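Conserved domain protein (Porphyromonas gingivalis, PDB 3PNN) probably transfers sugar units to acceptors, forming glycosidic linkages as a cytoplasmic glycosyltransferase with a Rossmann-like alpha/beta/alpha fold. Local coordinates at residues G144-Y149 with T221-D226; K5-V10 with F48-F53. One frame throughout, in Å; residues are numbered along the deposited sequence.

Contact 1 of 2, residues G144-Y149 with T221-D226; sequences GKQGEY and TPDYFD
Asp223 carries the tight part of this contact through OD1, which accepts two hydrogen bonds: one from Tyr149 OH at 2.6 Å and one from Gly147 N at 2.9 Å. Both donors lie about 40° out of the carboxylate plane and on opposite faces of it, so OD1 is gripped from two sides. Gly147, with positive phi, lies in the loop just before strand 148-155. Tyr149 CG stands beside its own backbone N, chi1 -52°, which swings the ring across to the other segment, and Thr221 OG1 lies at the ring edge, 3.4 Å from Tyr149 CE1. Thr221 OG1 also donates to Asp223 OD2 on its syn side, fixing the rotation of the carboxylate. Tyr224 turns its ring edge toward the face of Tyr149 in an offset edge-to-face pair, with centroids 5.5 Å apart and planes at 88°. A water accepts from Glu148 N and donates to Glu148 O and Thr221 OG1, bridging the two segments.

Packing thins toward solvent at Lys145 and Gln146. Gln146 directs its CB away from the partner segment, and its CG comes no nearer than 4.0 Å to Asp223 OD1.

Gly147 and Tyr149 pair by backbone bonds with Ser263 at strand 263-268. Beyond the contact, Tyr224 is hydrogen-bonded to Asn104 through OH, and its side chain bridges Tyr149, at the beginning of strand 148-155, and helix 249-259.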
loop_
_atom_site.group_PDB
_atom_site.type_symbol
_atom_site.label_atom_id
_atom_site.label_comp_id
_atom_site.label_asym_id
_atom_site.label_seq_id
_atom_site.Cartn_x
_atom_site.Cartn_y
_atom_site.Cartn_z
ATOM N N GLY A 144 21.532 4.176 0.037
ATOM C CA GLY A 144 22.358 4.877 -0.933
ATOM C C GLY A 144 22.197 4.470 -2.393
ATOM O O GLY A 144 22.847 5.046 -3.272
ATOM N N LYS A 145 21.343 3.486 -2.670
ATOM C CA LYS A 145 21.148 3.039 -4.058
ATOM C C LYS A 145 20.128 3.893 -4.830
ATOM O O LYS A 145 19.352 4.647 -4.234
ATOM C CB LYS A 145 20.799 1.546 -4.118
ATOM C CG LYS A 145 21.939 0.645 -3.624
ATOM C CD LYS A 145 21.610 -0.824 -3.794
ATOM C CE LYS A 145 22.711 -1.708 -3.220
ATOM N NZ LYS A 145 24.046 -1.344 -3.768
ATOM N N GLN A 146 20.158 3.785 -6.154
ATOM C CA GLN A 146 19.226 4.507 -7.027
ATOM C C GLN A 146 18.550 3.478 -7.921
ATOM O O GLN A 146 19.227 2.698 -8.588
ATOM C CB GLN A 146 19.984 5.523 -7.910
ATOM C CG GLN A 146 19.130 6.237 -8.996
ATOM C CD GLN A 146 19.973 6.850 -10.142
ATOM O OE1 GLN A 146 20.796 6.175 -10.753
ATOM N NE2 GLN A 146 19.758 8.127 -10.424
ATOM N N GLY A 147 17.223 3.457 -7.937
ATOM C CA GLY A 147 16.515 2.656 -8.925
ATOM C C GLY A 147 16.551 1.160 -8.640
ATOM O O GLY A 147 16.285 0.350 -9.532
ATOM N N GLU A 148 16.881 0.789 -7.403
ATOM C CA GLU A 148 16.787 -0.613 -6.963
ATOM C C GLU A 148 15.731 -0.734 -5.863
ATOM O O GLU A 148 15.952 -0.310 -4.729
ATOM C CB GLU A 148 18.153 -1.138 -6.487
ATOM C CG GLU A 148 19.233 -0.942 -7.557
ATOM C CD GLU A 148 20.570 -1.578 -7.205
ATOM O OE1 GLU A 148 20.578 -2.702 -6.654
ATOM O OE2 GLU A 148 21.612 -0.948 -7.500
ATOM N N TYR A 149 14.573 -1.277 -6.226
ATOM C CA TYR A 149 13.401 -1.301 -5.346
ATOM C C TYR A 149 12.957 -2.741 -5.115
ATOM O O TYR A 149 13.614 -3.682 -5.587
ATOM C CB TYR A 149 12.249 -0.540 -6.005
ATOM C CG TYR A 149 12.587 0.869 -6.475
ATOM C CD1 TYR A 149 13.450 1.679 -5.752
ATOM C CD2 TYR A 149 12.003 1.394 -7.633
ATOM C CE1 TYR A 149 13.739 2.987 -6.168
ATOM C CE2 TYR A 149 12.279 2.706 -8.056
ATOM C CZ TYR A 149 13.150 3.492 -7.318
ATOM O OH TYR A 149 13.447 4.773 -7.733
ATOM N N THR A 221 13.647 3.693 -2.460
ATOM C CA THR A 221 14.635 4.636 -1.954
ATOM C C THR A 221 14.171 6.020 -2.386
ATOM O O THR A 221 13.317 6.137 -3.254
ATOM C CB THR A 221 16.053 4.334 -2.502
ATOM O OG1 THR A 221 15.992 4.124 -3.918
ATOM C CG2 THR A 221 16.613 3.060 -1.855
ATOM N N PRO A 222 14.732 7.083 -1.788
ATOM C CA PRO A 222 14.128 8.411 -2.024
ATOM C C PRO A 222 14.184 8.921 -3.470
ATOM O O PRO A 222 13.410 9.830 -3.816
ATOM C CB PRO A 222 14.901 9.329 -1.062
ATOM C CG PRO A 222 15.313 8.378 0.080
ATOM C CD PRO A 222 15.664 7.084 -0.647
ATOM N N ASP A 223 15.056 8.366 -4.311
ATOM C CA ASP A 223 15.061 8.777 -5.727
ATOM C C ASP A 223 13.695 8.486 -6.351
ATOM O O ASP A 223 13.333 9.057 -7.366
ATOM C CB ASP A 223 16.152 8.051 -6.516
ATOM C CG ASP A 223 16.228 6.576 -6.172
ATOM O OD1 ASP A 223 15.759 5.739 -6.984
ATOM O OD2 ASP A 223 16.746 6.257 -5.081
ATOM N N TYR A 224 12.951 7.573 -5.743
ATOM C CA TYR A 224 11.613 7.263 -6.232
ATOM C C TYR A 224 10.722 8.507 -6.229
ATOM O O TYR A 224 9.881 8.679 -7.107
ATOM C CB TYR A 224 10.956 6.131 -5.412
ATOM C CG TYR A 224 9.603 5.731 -5.995
ATOM C CD1 TYR A 224 9.531 5.026 -7.192
ATOM C CD2 TYR A 224 8.410 6.072 -5.360
ATOM C CE1 TYR A 224 8.309 4.667 -7.749
ATOM C CE2 TYR A 224 7.160 5.714 -5.918
ATOM C CZ TYR A 224 7.134 5.002 -7.102
ATOM O OH TYR A 224 5.941 4.635 -7.678
ATOM N N PHE A 225 10.890 9.384 -5.245
ATOM C CA PHE A 225 10.101 10.622 -5.252
ATOM C C PHE A 225 10.387 11.465 -6.493
ATOM O O PHE A 225 9.486 12.082 -7.064
ATOM C CB PHE A 225 10.359 11.467 -4.001
ATOM C CG PHE A 225 10.006 10.780 -2.707
ATOM C CD1 PHE A 225 8.691 10.424 -2.421
ATOM C CD2 PHE A 225 10.986 10.536 -1.752
ATOM C CE1 PHE A 225 8.363 9.798 -1.214
ATOM C CE2 PHE A 225 10.671 9.920 -0.546
ATOM C CZ PHE A 225 9.349 9.546 -0.271
ATOM N N ASP A 226 11.651 11.521 -6.890
ATOM C CA ASP A 226 12.044 12.331 -8.044
ATOM C C ASP A 226 11.499 11.758 -9.349
ATOM O O ASP A 226 11.016 12.506 -10.212
ATOM C CB ASP A 226 13.572 12.439 -8.140
ATOM C CG ASP A 226 14.176 13.217 -6.983
ATOM O OD1 ASP A 226 13.510 14.144 -6.466
ATOM O OD2 ASP A 226 15.312 12.895 -6.577
HETATM O O HOH W 1 17.527 1.969 -4.975
#

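Contact 2 of 2, residues K5-V10 with F48-F53; sequences KPTLFV and FGRLVF
Val10 and Phe53 lie side by side and point the same way, Val10 CB approaching Phe53 CD1 to 3.6 Å. Leu8 and Leu51 repeat this on the same face of the sheet, their CD2 atoms 4.0 Å apart. Farther back, Pro6 CG sits over the face of the Phe48 ring, 4.2 Å from its centroid and 27° off the normal, a CH-pi contact. On the reverse face Phe9 crosses Val52, with Phe9 CE1 and Val52 CG1 3.9 Å apart.

Between these layers the strands run parallel. Leu8 N bonds to Arg50 O, Val52 N to Leu8 O, and Val10 N to Val52 O, each nearly straight. Ahead of the strands the pattern slips by one residue: Gly49 N, not Arg50 N, reaches Pro6 O (2.7 Å).

At the polar edge, chi1 of 67° and a bend at chi3 bring Arg50 back toward Thr7, guanidinium edge first. NH1 donates to both Lys5 O and Thr7 OG1, each 2.9 Å away and nearly in the guanidinium plane; Thr7 OG1 also bonds Glu116. A water joins Arg50 NH2 to Lys5 N.

With helix 35-46 as connection, covering Leu8 and Leu51, the pair forms a beta-alpha-beta unit, the building block of Rossmann-like folds.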
loop_
_atom_site.group_PDB
_atom_site.type_symbol
_atom_site.label_atom_id
_atom_site.label_comp_id
_atom_site.label_asym_id
_atom_site.label_seq_id
_atom_site.Cartn_x
_atom_site.Cartn_y
_atom_site.Cartn_z
ATOM N N LYS A 5 17.701 2.475 10.194
ATOM C CA LYS A 5 16.481 1.690 10.263
ATOM C C LYS A 5 15.526 2.283 9.231
ATOM O O LYS A 5 15.422 3.505 9.109
ATOM C CB LYS A 5 15.851 1.771 11.649
ATOM C CG LYS A 5 16.681 1.122 12.764
ATOM C CD LYS A 5 16.062 1.403 14.131
ATOM C CE LYS A 5 16.624 0.489 15.220
ATOM N NZ LYS A 5 15.791 -0.737 15.404
ATOM N N PRO A 6 14.830 1.421 8.483
ATOM C CA PRO A 6 13.970 1.935 7.409
ATOM C C PRO A 6 12.681 2.550 7.936
ATOM O O PRO A 6 12.254 2.303 9.069
ATOM C CB PRO A 6 13.681 0.685 6.563
ATOM C CG PRO A 6 13.765 -0.453 7.555
ATOM C CD PRO A 6 14.724 -0.038 8.649
ATOM N N THR A 7 12.056 3.368 7.093
ATOM C CA THR A 7 10.838 4.068 7.445
ATOM C C THR A 7 9.618 3.303 6.932
ATOM O O THR A 7 9.649 2.750 5.829
ATOM C CB THR A 7 10.879 5.476 6.808
ATOM O OG1 THR A 7 11.895 6.248 7.466
ATOM C CG2 THR A 7 9.516 6.203 6.908
ATOM N N LEU A 8 8.553 3.251 7.726
ATOM C CA LEU A 8 7.271 2.725 7.244
ATOM C C LEU A 8 6.339 3.890 6.866
ATOM O O LEU A 8 5.984 4.707 7.707
ATOM C CB LEU A 8 6.603 1.835 8.307
ATOM C CG LEU A 8 5.249 1.249 7.870
ATOM C CD1 LEU A 8 5.449 0.253 6.732
ATOM C CD2 LEU A 8 4.581 0.555 9.039
ATOM N N PHE A 9 5.945 3.949 5.601
ATOM C CA PHE A 9 5.138 5.052 5.081
ATOM C C PHE A 9 3.763 4.451 4.863
ATOM O O PHE A 9 3.593 3.558 4.026
ATOM C CB PHE A 9 5.753 5.547 3.762
ATOM C CG PHE A 9 5.143 6.822 3.209
ATOM C CD1 PHE A 9 4.165 7.522 3.895
ATOM C CD2 PHE A 9 5.585 7.329 1.985
ATOM C CE1 PHE A 9 3.622 8.706 3.378
ATOM C CE2 PHE A 9 5.048 8.507 1.472
ATOM C CZ PHE A 9 4.059 9.191 2.176
ATOM N N VAL A 10 2.791 4.908 5.646
ATOM C CA VAL A 10 1.448 4.349 5.594
ATOM C C VAL A 10 0.490 5.241 4.801
ATOM O O VAL A 10 0.314 6.437 5.108
ATOM C CB VAL A 10 0.879 4.115 7.022
ATOM C CG1 VAL A 10 -0.542 3.562 6.942
ATOM C CG2 VAL A 10 1.794 3.171 7.830
ATOM N N PHE A 48 11.635 -1.636 11.741
ATOM C CA PHE A 48 11.418 -0.316 11.144
ATOM C C PHE A 48 11.673 0.753 12.198
ATOM O O PHE A 48 11.387 0.542 13.368
ATOM C CB PHE A 48 10.002 -0.191 10.565
ATOM C CG PHE A 48 9.837 -0.887 9.244
ATOM C CD1 PHE A 48 9.968 -0.179 8.055
ATOM C CD2 PHE A 48 9.566 -2.254 9.193
ATOM C CE1 PHE A 48 9.840 -0.820 6.830
ATOM C CE2 PHE A 48 9.432 -2.907 7.962
ATOM C CZ PHE A 48 9.566 -2.184 6.787
ATOM N N GLY A 49 12.225 1.892 11.778
ATOM C CA GLY A 49 12.690 2.904 12.714
ATOM C C GLY A 49 11.741 4.051 12.997
ATOM O O GLY A 49 11.879 4.735 14.008
ATOM N N ARG A 50 10.784 4.275 12.105
ATOM C CA ARG A 50 9.843 5.381 12.269
ATOM C C ARG A 50 8.648 5.181 11.355
ATOM O O ARG A 50 8.731 4.440 10.356
ATOM C CB ARG A 50 10.520 6.721 11.936
ATOM C CG ARG A 50 10.891 6.874 10.469
ATOM C CD ARG A 50 11.992 7.913 10.267
ATOM N NE ARG A 50 13.197 7.545 11.001
ATOM C CZ ARG A 50 14.020 6.554 10.661
ATOM N NH1 ARG A 50 13.786 5.814 9.575
ATOM N NH2 ARG A 50 15.085 6.300 11.415
ATOM N N LEU A 51 7.544 5.840 11.701
ATOM C CA LEU A 51 6.339 5.816 10.897
ATOM C C LEU A 51 6.062 7.186 10.300
ATOM O O LEU A 51 6.196 8.218 10.966
ATOM C CB LEU A 51 5.129 5.444 11.750
ATOM C CG LEU A 51 5.230 4.268 12.714
ATOM C CD1 LEU A 51 3.864 4.116 13.426
ATOM C CD2 LEU A 51 5.614 2.997 11.968
ATOM N N VAL A 52 5.650 7.190 9.042
ATOM C CA VAL A 52 5.096 8.389 8.431
ATOM C C VAL A 52 3.702 8.048 7.896
ATOM O O VAL A 52 3.534 7.044 7.189
ATOM C CB VAL A 52 5.997 8.906 7.278
ATOM C CG1 VAL A 52 5.326 10.081 6.547
ATOM C CG2 VAL A 52 7.370 9.309 7.819
ATOM N N PHE A 53 2.706 8.865 8.253
ATOM C CA PHE A 53 1.351 8.703 7.731
ATOM C C PHE A 53 1.047 9.846 6.791
ATOM O O PHE A 53 1.223 11.008 7.160
ATOM C CB PHE A 53 0.310 8.741 8.865
ATOM C CG PHE A 53 0.470 7.622 9.867
ATOM C CD1 PHE A 53 -0.154 6.395 9.653
ATOM C CD2 PHE A 53 1.252 7.796 11.002
ATOM C CE1 PHE A 53 -0.012 5.349 10.576
ATOM C CE2 PHE A 53 1.410 6.755 11.934
ATOM C CZ PHE A 53 0.776 5.534 11.717
HETATM O O HOH W 2 17.800 5.597 10.559
#

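How the contacts relate
Along the chain contact 2 is complete before contact 1 opens: 5-10 pairs with 48-53 early, and 144-149 meets 221-226 only much later. Their centres are 16 Å apart and their nearest atoms about 4 Å, without touching. Strand pairing connects them: strand 7-11 of contact 2 runs parallel to strand 118-122, which pairs antiparallel with 217-220, and this in turn pairs with 148-155, whose beginning lies in contact 1. Contact 2 joins two parallel strands in the buried N-terminal part, whereas contact 1 joins the first turn of helix 223-239 to the beginning of strand 148-155 and the loop before it, in a partly buried place where the later, mostly antiparallel strands join the Rossmann-like part.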